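Local coordinates for ferritin heavy chain (PDB 1Z6O), which oxidises ferrous iron and, assembled with light chains into a 24-chain shell, stores it as a ferric mineral held in soluble form, at residues Asn52-Phe60 and Glu179-Leu187; Gly104-Ala112 and Leu160-Met171. One frame throughout, in Å; residues are numbered along the deposited sequence.

Interaction 1: residues Asn52-Phe60 and Glu179-Leu187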
loop_
_atom_site.group_PDB
_atom_site.type_symbol
_atom_site.label_atom_id
_atom_site.label_comp_id
_atom_site.label_asym_id
_atom_site.label_seq_id
_atom_site.Cartn_x
_atom_site.Cartn_y
_atom_site.Cartn_z
ATOM N N ASN M 52 -41.342 29.621 -5.551
ATOM C CA ASN M 52 -39.956 29.240 -5.778
ATOM C C ASN M 52 -38.972 29.411 -4.618
ATOM O O ASN M 52 -37.971 30.120 -4.746
ATOM C CB ASN M 52 -39.439 30.007 -7.025
ATOM C CG ASN M 52 -38.210 29.366 -7.637
ATOM O OD1 ASN M 52 -38.176 28.153 -7.838
ATOM N ND2 ASN M 52 -37.195 30.176 -7.947
ATOM N N ARG M 53 -39.246 28.750 -3.499
ATOM C CA ARG M 53 -38.354 28.794 -2.339
ATOM C C ARG M 53 -38.016 27.329 -2.047
ATOM O O ARG M 53 -38.586 26.713 -1.141
ATOM C CB ARG M 53 -39.075 29.441 -1.151
ATOM C CG ARG M 53 -39.419 30.923 -1.375
ATOM C CD ARG M 53 -38.147 31.764 -1.515
ATOM N NE ARG M 53 -38.429 33.200 -1.626
ATOM C CZ ARG M 53 -37.979 33.979 -2.608
ATOM N NH1 ARG M 53 -37.230 33.465 -3.575
ATOM N NH2 ARG M 53 -38.261 35.277 -2.617
ATOM N N PRO M 54 -37.094 26.748 -2.829
ATOM C CA PRO M 54 -36.704 25.341 -2.646
ATOM C C PRO M 54 -36.138 24.997 -1.275
ATOM O O PRO M 54 -36.262 23.854 -0.821
ATOM C CB PRO M 54 -35.701 25.100 -3.788
ATOM C CG PRO M 54 -35.085 26.482 -3.993
ATOM C CD PRO M 54 -36.303 27.386 -3.903
ATOM N N GLY M 55 -35.513 25.972 -0.622
ATOM C CA GLY M 55 -34.973 25.735 0.711
ATOM C C GLY M 55 -36.121 25.496 1.683
ATOM O O GLY M 55 -36.092 24.550 2.477
ATOM N N PHE M 56 -37.133 26.358 1.636
ATOM C CA PHE M 56 -38.303 26.185 2.501
ATOM C C PHE M 56 -39.059 24.915 2.124
ATOM O O PHE M 56 -39.542 24.199 2.995
ATOM C CB PHE M 56 -39.260 27.378 2.388
ATOM C CG PHE M 56 -38.851 28.557 3.226
ATOM C CD1 PHE M 56 -38.123 29.604 2.675
ATOM C CD2 PHE M 56 -39.182 28.606 4.577
ATOM C CE1 PHE M 56 -37.728 30.698 3.466
ATOM C CE2 PHE M 56 -38.795 29.690 5.375
ATOM C CZ PHE M 56 -38.070 30.736 4.817
ATOM N N ALA M 57 -39.176 24.634 0.827
ATOM C CA ALA M 57 -39.890 23.427 0.406
ATOM C C ALA M 57 -39.242 22.190 1.020
ATOM O O ALA M 57 -39.929 21.337 1.582
ATOM C CB ALA M 57 -39.895 23.306 -1.129
ATOM N N GLN M 58 -37.920 22.093 0.917
ATOM C CA GLN M 58 -37.200 20.941 1.456
ATOM C C GLN M 58 -37.328 20.875 2.979
ATOM O O GLN M 58 -37.469 19.787 3.552
ATOM C CB GLN M 58 -35.719 21.022 1.063
ATOM C CG GLN M 58 -34.863 19.836 1.501
ATOM C CD GLN M 58 -33.360 20.112 1.317
ATOM O OE1 GLN M 58 -32.726 20.771 2.146
ATOM N NE2 GLN M 58 -32.800 19.625 0.214
ATOM N N LEU M 59 -37.253 22.033 3.634
ATOM C CA LEU M 59 -37.383 22.091 5.091
ATOM C C LEU M 59 -38.713 21.468 5.518
ATOM O O LEU M 59 -38.768 20.663 6.449
ATOM C CB LEU M 59 -37.352 23.549 5.578
ATOM C CG LEU M 59 -37.546 23.786 7.090
ATOM C CD1 LEU M 59 -36.291 23.321 7.837
ATOM C CD2 LEU M 59 -37.791 25.280 7.369
ATOM N N PHE M 60 -39.790 21.834 4.833
ATOM C CA PHE M 60 -41.098 21.323 5.214
ATOM C C PHE M 60 -41.391 19.901 4.755
ATOM O O PHE M 60 -42.116 19.184 5.438
ATOM C CB PHE M 60 -42.183 22.325 4.783
ATOM C CG PHE M 60 -42.073 23.656 5.503
ATOM C CD1 PHE M 60 -41.966 23.695 6.894
ATOM C CD2 PHE M 60 -42.057 24.855 4.798
ATOM C CE1 PHE M 60 -41.841 24.914 7.577
ATOM C CE2 PHE M 60 -41.935 26.081 5.468
ATOM C CZ PHE M 60 -41.826 26.106 6.863
ATOM N N GLU M 179 -35.555 37.067 1.957
ATOM C CA GLU M 179 -36.073 35.702 1.901
ATOM C C GLU M 179 -35.287 34.854 0.900
ATOM O O GLU M 179 -35.058 33.663 1.123
ATOM C CB GLU M 179 -37.560 35.700 1.528
ATOM C CG GLU M 179 -38.248 34.367 1.840
ATOM C CD GLU M 179 -39.734 34.381 1.496
ATOM O OE1 GLU M 179 -40.081 34.032 0.347
ATOM O OE2 GLU M 179 -40.552 34.757 2.370
ATOM N N PHE M 180 -34.866 35.456 -0.209
ATOM C CA PHE M 180 -34.095 34.712 -1.201
ATOM C C PHE M 180 -32.799 34.166 -0.588
ATOM O O PHE M 180 -32.470 32.987 -0.743
ATOM C CB PHE M 180 -33.741 35.612 -2.395
ATOM C CG PHE M 180 -32.880 34.929 -3.428
ATOM C CD1 PHE M 180 -33.461 34.167 -4.446
ATOM C CD2 PHE M 180 -31.491 35.032 -3.372
ATOM C CE1 PHE M 180 -32.663 33.517 -5.400
ATOM C CE2 PHE M 180 -30.676 34.384 -4.324
ATOM C CZ PHE M 180 -31.267 33.626 -5.338
ATOM N N ILE M 181 -32.055 35.029 0.101
ATOM C CA ILE M 181 -30.795 34.615 0.713
ATOM C C ILE M 181 -31.032 33.584 1.821
ATOM O O ILE M 181 -30.332 32.572 1.906
ATOM C CB ILE M 181 -30.049 35.843 1.300
ATOM C CG1 ILE M 181 -29.564 36.739 0.149
ATOM C CG2 ILE M 181 -28.856 35.386 2.171
ATOM C CD1 ILE M 181 -29.028 38.097 0.615
ATOM N N PHE M 182 -32.019 33.847 2.668
ATOM C CA PHE M 182 -32.342 32.941 3.773
ATOM C C PHE M 182 -32.710 31.555 3.227
ATOM O O PHE M 182 -32.290 30.520 3.763
ATOM C CB PHE M 182 -33.517 33.522 4.569
ATOM C CG PHE M 182 -33.818 32.781 5.848
ATOM C CD1 PHE M 182 -33.220 33.165 7.049
ATOM C CD2 PHE M 182 -34.708 31.709 5.850
ATOM C CE1 PHE M 182 -33.510 32.485 8.248
ATOM C CE2 PHE M 182 -35.008 31.020 7.044
ATOM C CZ PHE M 182 -34.407 31.411 8.240
ATOM N N ASP M 183 -33.489 31.544 2.151
ATOM C CA ASP M 183 -33.922 30.302 1.505
ATOM C C ASP M 183 -32.722 29.494 1.012
ATOM O O ASP M 183 -32.673 28.277 1.191
ATOM C CB ASP M 183 -34.845 30.625 0.315
ATOM C CG ASP M 183 -35.323 29.372 -0.423
ATOM O OD1 ASP M 183 -36.128 28.615 0.158
ATOM O OD2 ASP M 183 -34.893 29.143 -1.580
ATOM N N LYS M 184 -31.748 30.156 0.389
ATOM C CA LYS M 184 -30.586 29.419 -0.099
ATOM C C LYS M 184 -29.734 28.922 1.069
ATOM O O LYS M 184 -29.128 27.851 0.983
ATOM C CB LYS M 184 -29.768 30.284 -1.073
ATOM C CG LYS M 184 -30.596 30.746 -2.281
ATOM C CD LYS M 184 -31.359 29.577 -2.914
ATOM C CE LYS M 184 -32.412 30.047 -3.923
ATOM N NZ LYS M 184 -33.494 30.850 -3.267
ATOM N N LYS M 185 -29.688 29.685 2.159
ATOM C CA LYS M 185 -28.942 29.239 3.345
ATOM C C LYS M 185 -29.577 27.940 3.878
ATOM O O LYS M 185 -28.879 27.082 4.411
ATOM C CB LYS M 185 -28.980 30.291 4.456
ATOM C CG LYS M 185 -28.240 31.578 4.153
ATOM C CD LYS M 185 -26.764 31.409 4.341
ATOM C CE LYS M 185 -26.043 32.750 4.273
ATOM N NZ LYS M 185 -24.605 32.540 4.627
ATOM N N LEU M 186 -30.896 27.790 3.748
ATOM C CA LEU M 186 -31.539 26.553 4.210
ATOM C C LEU M 186 -31.008 25.370 3.403
ATOM O O LEU M 186 -31.014 24.241 3.880
ATOM C CB LEU M 186 -33.067 26.617 4.063
ATOM C CG LEU M 186 -33.788 27.596 5.004
ATOM C CD1 LEU M 186 -35.271 27.680 4.623
ATOM C CD2 LEU M 186 -33.624 27.140 6.459
ATOM N N LEU M 187 -30.557 25.630 2.179
ATOM C CA LEU M 187 -30.005 24.574 1.327
ATOM C C LEU M 187 -28.497 24.445 1.525
ATOM O O LEU M 187 -27.852 23.644 0.855
ATOM C CB LEU M 187 -30.267 24.882 -0.152
ATOM C CG LEU M 187 -31.717 24.893 -0.620
ATOM C CD1 LEU M 187 -31.783 25.426 -2.045
ATOM C CD2 LEU M 187 -32.296 23.479 -0.537
HETATM O O HOH W 1 -35.415 31.088 -5.291
HETATM O O HOH W 2 -40.128 36.795 -1.147
#
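Asp183 OD1 receives the N-H groups that open helix 54-60: Phe56 N lies 2.9 Å from it, while Gly55 N reaches the same oxygen through a weak, strongly bent bond. An aspartate suits the place because a helix start leaves such N-H groups without acceptors from a preceding turn. CG of Asp183 stands anti to its own backbone N (chi1 179°), which carries the carboxylate across to the other helix; OD2 accepts Lys184 NZ at 2.8 Å through its anti lone pair. Gly55 lets the backbones come close, since a CB there would run into Asp183 O; the short helix axes approach to 7.5 Å, at 45°.

Arg53, in the N-cap position, adds a salt bridge. Its NE lies 2.7 Å from Glu179 OE1, in the guanidinium plane and nearly straight (169°), using the anti lone pair of the oxygen, with the carboxylate turned almost perpendicular. NH1 also pairs with Asp184 of a neighbouring light chain. Replacing Arg53 by a leucine would probably leave both Glu179 and that light-chain aspartate without their cationic mate.

Next to these polar groups the Phe56 ring is set among Glu179, Phe182, Asp183 and Leu186. Leu186 CD1 stands over the ring centre, 3.8 Å from the centroid, in a CH-pi contact, whereas the Phe182 ring is slid so far aside that the two barely overlap. Two acids thus take up the positive groups gathered here: Asp183 balances Lys184 and is probably stabilised further by the positive end of helix 54-60, while Glu179 offsets Arg53.

Interaction 2: residues Gly104-Ala112 and Leu160-Met171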
loop_
_atom_site.group_PDB
_atom_site.type_symbol
_atom_site.label_atom_id
_atom_site.label_comp_id
_atom_site.label_asym_id
_atom_site.label_seq_id
_atom_site.Cartn_x
_atom_site.Cartn_y
_atom_site.Cartn_z
ATOM N N GLY M 104 -45.658 34.189 3.050
ATOM C CA GLY M 104 -44.227 34.105 2.815
ATOM C C GLY M 104 -43.593 33.151 3.807
ATOM O O GLY M 104 -44.306 32.486 4.569
ATOM N N GLY M 105 -42.267 33.082 3.799
ATOM C CA GLY M 105 -41.556 32.195 4.703
ATOM C C GLY M 105 -41.827 32.485 6.172
ATOM O O GLY M 105 -41.960 31.559 6.966
ATOM N N VAL M 106 -41.904 33.759 6.553
ATOM C CA VAL M 106 -42.174 34.072 7.958
ATOM C C VAL M 106 -43.519 33.494 8.420
ATOM O O VAL M 106 -43.592 32.873 9.477
ATOM C CB VAL M 106 -42.172 35.602 8.229
ATOM C CG1 VAL M 106 -42.675 35.885 9.661
ATOM C CG2 VAL M 106 -40.757 36.151 8.079
ATOM N N GLU M 107 -44.581 33.688 7.641
ATOM C CA GLU M 107 -45.883 33.150 8.042
ATOM C C GLU M 107 -45.832 31.637 8.193
ATOM O O GLU M 107 -46.443 31.079 9.108
ATOM C CB GLU M 107 -46.987 33.482 7.023
ATOM C CG GLU M 107 -47.545 34.891 7.101
ATOM C CD GLU M 107 -48.995 34.990 6.569
ATOM O OE1 GLU M 107 -49.478 34.070 5.838
ATOM O OE2 GLU M 107 -49.657 36.007 6.885
ATOM N N ALA M 108 -45.123 30.963 7.291
ATOM C CA ALA M 108 -45.032 29.502 7.380
ATOM C C ALA M 108 -44.228 29.078 8.605
ATOM O O ALA M 108 -44.599 28.123 9.291
ATOM C CB ALA M 108 -44.406 28.922 6.099
ATOM N N LEU M 109 -43.122 29.766 8.883
ATOM C CA LEU M 109 -42.317 29.416 10.061
ATOM C C LEU M 109 -43.114 29.648 11.348
ATOM O O LEU M 109 -43.036 28.851 12.289
ATOM C CB LEU M 109 -41.022 30.243 10.102
ATOM C CG LEU M 109 -39.970 29.881 9.043
ATOM C CD1 LEU M 109 -38.880 30.957 9.007
ATOM C CD2 LEU M 109 -39.366 28.501 9.362
ATOM N N GLU M 110 -43.878 30.740 11.400
ATOM C CA GLU M 110 -44.678 31.025 12.594
ATOM C C GLU M 110 -45.803 30.013 12.747
ATOM O O GLU M 110 -46.163 29.634 13.864
ATOM C CB GLU M 110 -45.247 32.450 12.535
ATOM C CG GLU M 110 -44.151 33.525 12.662
ATOM C CD GLU M 110 -44.723 34.944 12.755
ATOM O OE1 GLU M 110 -45.852 35.167 12.281
ATOM O OE2 GLU M 110 -44.037 35.842 13.281
ATOM N N HIS M 111 -46.370 29.581 11.628
ATOM C CA HIS M 111 -47.429 28.576 11.682
ATOM C C HIS M 111 -46.792 27.258 12.173
ATOM O O HIS M 111 -47.349 26.573 13.031
ATOM C CB HIS M 111 -48.049 28.374 10.286
ATOM C CG HIS M 111 -49.168 27.375 10.259
ATOM N ND1 HIS M 111 -49.736 26.924 9.089
ATOM C CD2 HIS M 111 -49.817 26.733 11.260
ATOM C CE1 HIS M 111 -50.685 26.046 9.367
ATOM N NE2 HIS M 111 -50.754 25.912 10.677
ATOM N N ALA M 112 -45.624 26.900 11.636
ATOM C CA ALA M 112 -44.952 25.669 12.080
ATOM C C ALA M 112 -44.646 25.739 13.585
ATOM O O ALA M 112 -44.825 24.761 14.314
ATOM C CB ALA M 112 -43.646 25.457 11.303
ATOM N N LEU M 160 -37.139 26.713 15.154
ATOM C CA LEU M 160 -38.127 27.463 14.365
ATOM C C LEU M 160 -38.272 28.905 14.840
ATOM O O LEU M 160 -38.411 29.818 14.024
ATOM C CB LEU M 160 -39.502 26.788 14.435
ATOM C CG LEU M 160 -39.620 25.455 13.680
ATOM C CD1 LEU M 160 -40.936 24.760 14.070
ATOM C CD2 LEU M 160 -39.571 25.722 12.164
ATOM N N ALA M 161 -38.266 29.114 16.157
ATOM C CA ALA M 161 -38.401 30.470 16.699
ATOM C C ALA M 161 -37.221 31.336 16.249
ATOM O O ALA M 161 -37.400 32.502 15.892
ATOM C CB ALA M 161 -38.466 30.430 18.239
ATOM N N GLY M 162 -36.017 30.773 16.286
ATOM C CA GLY M 162 -34.844 31.522 15.849
ATOM C C GLY M 162 -34.926 31.853 14.362
ATOM O O GLY M 162 -34.622 32.974 13.950
ATOM N N LYS M 163 -35.322 30.881 13.547
ATOM C CA LYS M 163 -35.452 31.124 12.106
ATOM C C LYS M 163 -36.478 32.232 11.847
ATOM O O LYS M 163 -36.249 33.130 11.030
ATOM C CB LYS M 163 -35.887 29.843 11.382
ATOM C CG LYS M 163 -34.756 28.804 11.188
ATOM C CD LYS M 163 -35.339 27.520 10.590
ATOM C CE LYS M 163 -34.268 26.623 9.979
ATOM N NZ LYS M 163 -33.138 26.361 10.903
ATOM N N ALA M 164 -37.614 32.165 12.535
ATOM C CA ALA M 164 -38.652 33.179 12.362
ATOM C C ALA M 164 -38.142 34.563 12.767
ATOM O O ALA M 164 -38.382 35.534 12.053
ATOM C CB ALA M 164 -39.899 32.817 13.186
ATOM N N SER M 165 -37.446 34.667 13.904
ATOM C CA SER M 165 -36.923 35.972 14.337
ATOM C C SER M 165 -35.938 36.535 13.324
ATOM O O SER M 165 -36.008 37.704 12.958
ATOM C CB SER M 165 -36.186 35.883 15.690
ATOM O OG SER M 165 -37.076 35.570 16.742
ATOM N N THR M 166 -35.000 35.702 12.894
ATOM C CA THR M 166 -33.981 36.139 11.941
ATOM C C THR M 166 -34.589 36.635 10.633
ATOM O O THR M 166 -34.241 37.711 10.144
ATOM C CB THR M 166 -32.999 34.987 11.644
ATOM O OG1 THR M 166 -32.268 34.692 12.839
ATOM C CG2 THR M 166 -32.014 35.369 10.524
ATOM N N LEU M 167 -35.508 35.862 10.071
ATOM C CA LEU M 167 -36.112 36.264 8.806
ATOM C C LEU M 167 -37.068 37.446 8.965
ATOM O O LEU M 167 -37.088 38.348 8.127
ATOM C CB LEU M 167 -36.855 35.081 8.170
ATOM C CG LEU M 167 -37.463 35.330 6.780
ATOM C CD1 LEU M 167 -36.368 35.741 5.779
ATOM C CD2 LEU M 167 -38.169 34.055 6.313
ATOM N N LYS M 168 -37.833 37.469 10.050
ATOM C CA LYS M 168 -38.793 38.556 10.233
ATOM C C LYS M 168 -38.123 39.925 10.322
ATOM O O LYS M 168 -38.689 40.916 9.872
ATOM C CB LYS M 168 -39.668 38.308 11.470
ATOM C CG LYS M 168 -40.971 39.122 11.465
ATOM C CD LYS M 168 -41.965 38.586 12.501
ATOM C CE LYS M 168 -43.362 39.198 12.318
ATOM N NZ LYS M 168 -44.339 38.549 13.254
ATOM N N LYS M 169 -36.917 39.988 10.879
ATOM C CA LYS M 169 -36.204 41.267 10.963
ATOM C C LYS M 169 -35.911 41.844 9.589
ATOM O O LYS M 169 -35.718 43.046 9.444
ATOM C CB LYS M 169 -34.870 41.102 11.687
ATOM C CG LYS M 169 -35.006 40.821 13.154
ATOM C CD LYS M 169 -33.646 40.469 13.731
ATOM C CE LYS M 169 -33.810 39.793 15.078
ATOM N NZ LYS M 169 -32.551 39.137 15.479
ATOM N N LEU M 170 -35.856 40.984 8.578
ATOM C CA LEU M 170 -35.556 41.427 7.214
ATOM C C LEU M 170 -36.781 41.889 6.432
ATOM O O LEU M 170 -36.651 42.479 5.360
ATOM C CB LEU M 170 -34.904 40.274 6.429
ATOM C CG LEU M 170 -33.675 39.643 7.104
ATOM C CD1 LEU M 170 -33.102 38.526 6.215
ATOM C CD2 LEU M 170 -32.624 40.732 7.345
ATOM N N MET M 171 -37.969 41.635 6.969
ATOM C CA MET M 171 -39.185 41.950 6.236
ATOM C C MET M 171 -39.613 43.399 6.066
ATOM O O MET M 171 -40.263 43.722 5.077
ATOM C CB MET M 171 -40.363 41.146 6.802
ATOM C CG MET M 171 -40.200 39.632 6.646
ATOM S SD MET M 171 -40.007 39.047 4.923
ATOM C CE MET M 171 -38.210 38.812 4.782
#
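The carboxylate of Glu110 is the flat group that takes part in this contact, met by Lys168 NZ at 2.7 Å from OE2 through the syn lone pair, on the side of the other oxygen. Pro11 of another heavy-chain copy packs against Glu110, and the same lysine nitrogen also bonds Gln9 O of that copy, so the salt bridge lies where two subunits meet. The lysine sends CG anti to its backbone N (chi1 -161°) and runs on extended, its CD passing 4.0 Å from Val106 CG1; a long aliphatic stem with a charged tip suits both neighbours.

Away from this pair the side chains meet through carbon atoms. Beta-branched Val106 splits its methyls: while CG1 meets the lysine stem crosswise, CG2 presses to 3.6 Å from Leu167 CG and also touches Met171 CG. Leu109 is a knob in a hole lined by Leu160, Lys163, Ala164 and Leu167. Its CD2 meets Leu160 CD2, methyl against methyl, at 4.0 Å, and CD1 turns to the backbone between Lys163 and Ala164. The small Ala164 admits the leucine: the two CB atoms stand 4.2 Å apart. Farther along, Ala112 CB receives Leu160 CD1 at 3.9 Å, and Leu160 also touches Glu116, an inferred iron ligand, so the apolar seam runs up to the edge of the ferroxidase site.

The short axes are 9.0 Å apart, with N-to-C directions at 156°. A knob-in-hole fit like that of Leu109, between consecutive antiparallel helices, 105-132 and 139-168, belongs to the four-helix bundle of ferritins.

In the fold
From the N terminus the chain runs through helix 19-47 into helix 54-80, whose start is later met by the final helix, 175-186: interaction 1 closes a loop of 118 intervening residues. Interaction 2 closes a shorter one, 47 residues between the start of helix 105-132 and the end of helix 139-168, and falls wholly within the first; the two do not cross. They meet at one end of the bundle, with centres about 12 Å apart. Glu179 OE2 lies 2.8 Å from Gly105 N, a probable hydrogen bond, and Phe56 packs on Leu167. Helix 175-186 is thereby fastened to the ends of three long bundle helices at once.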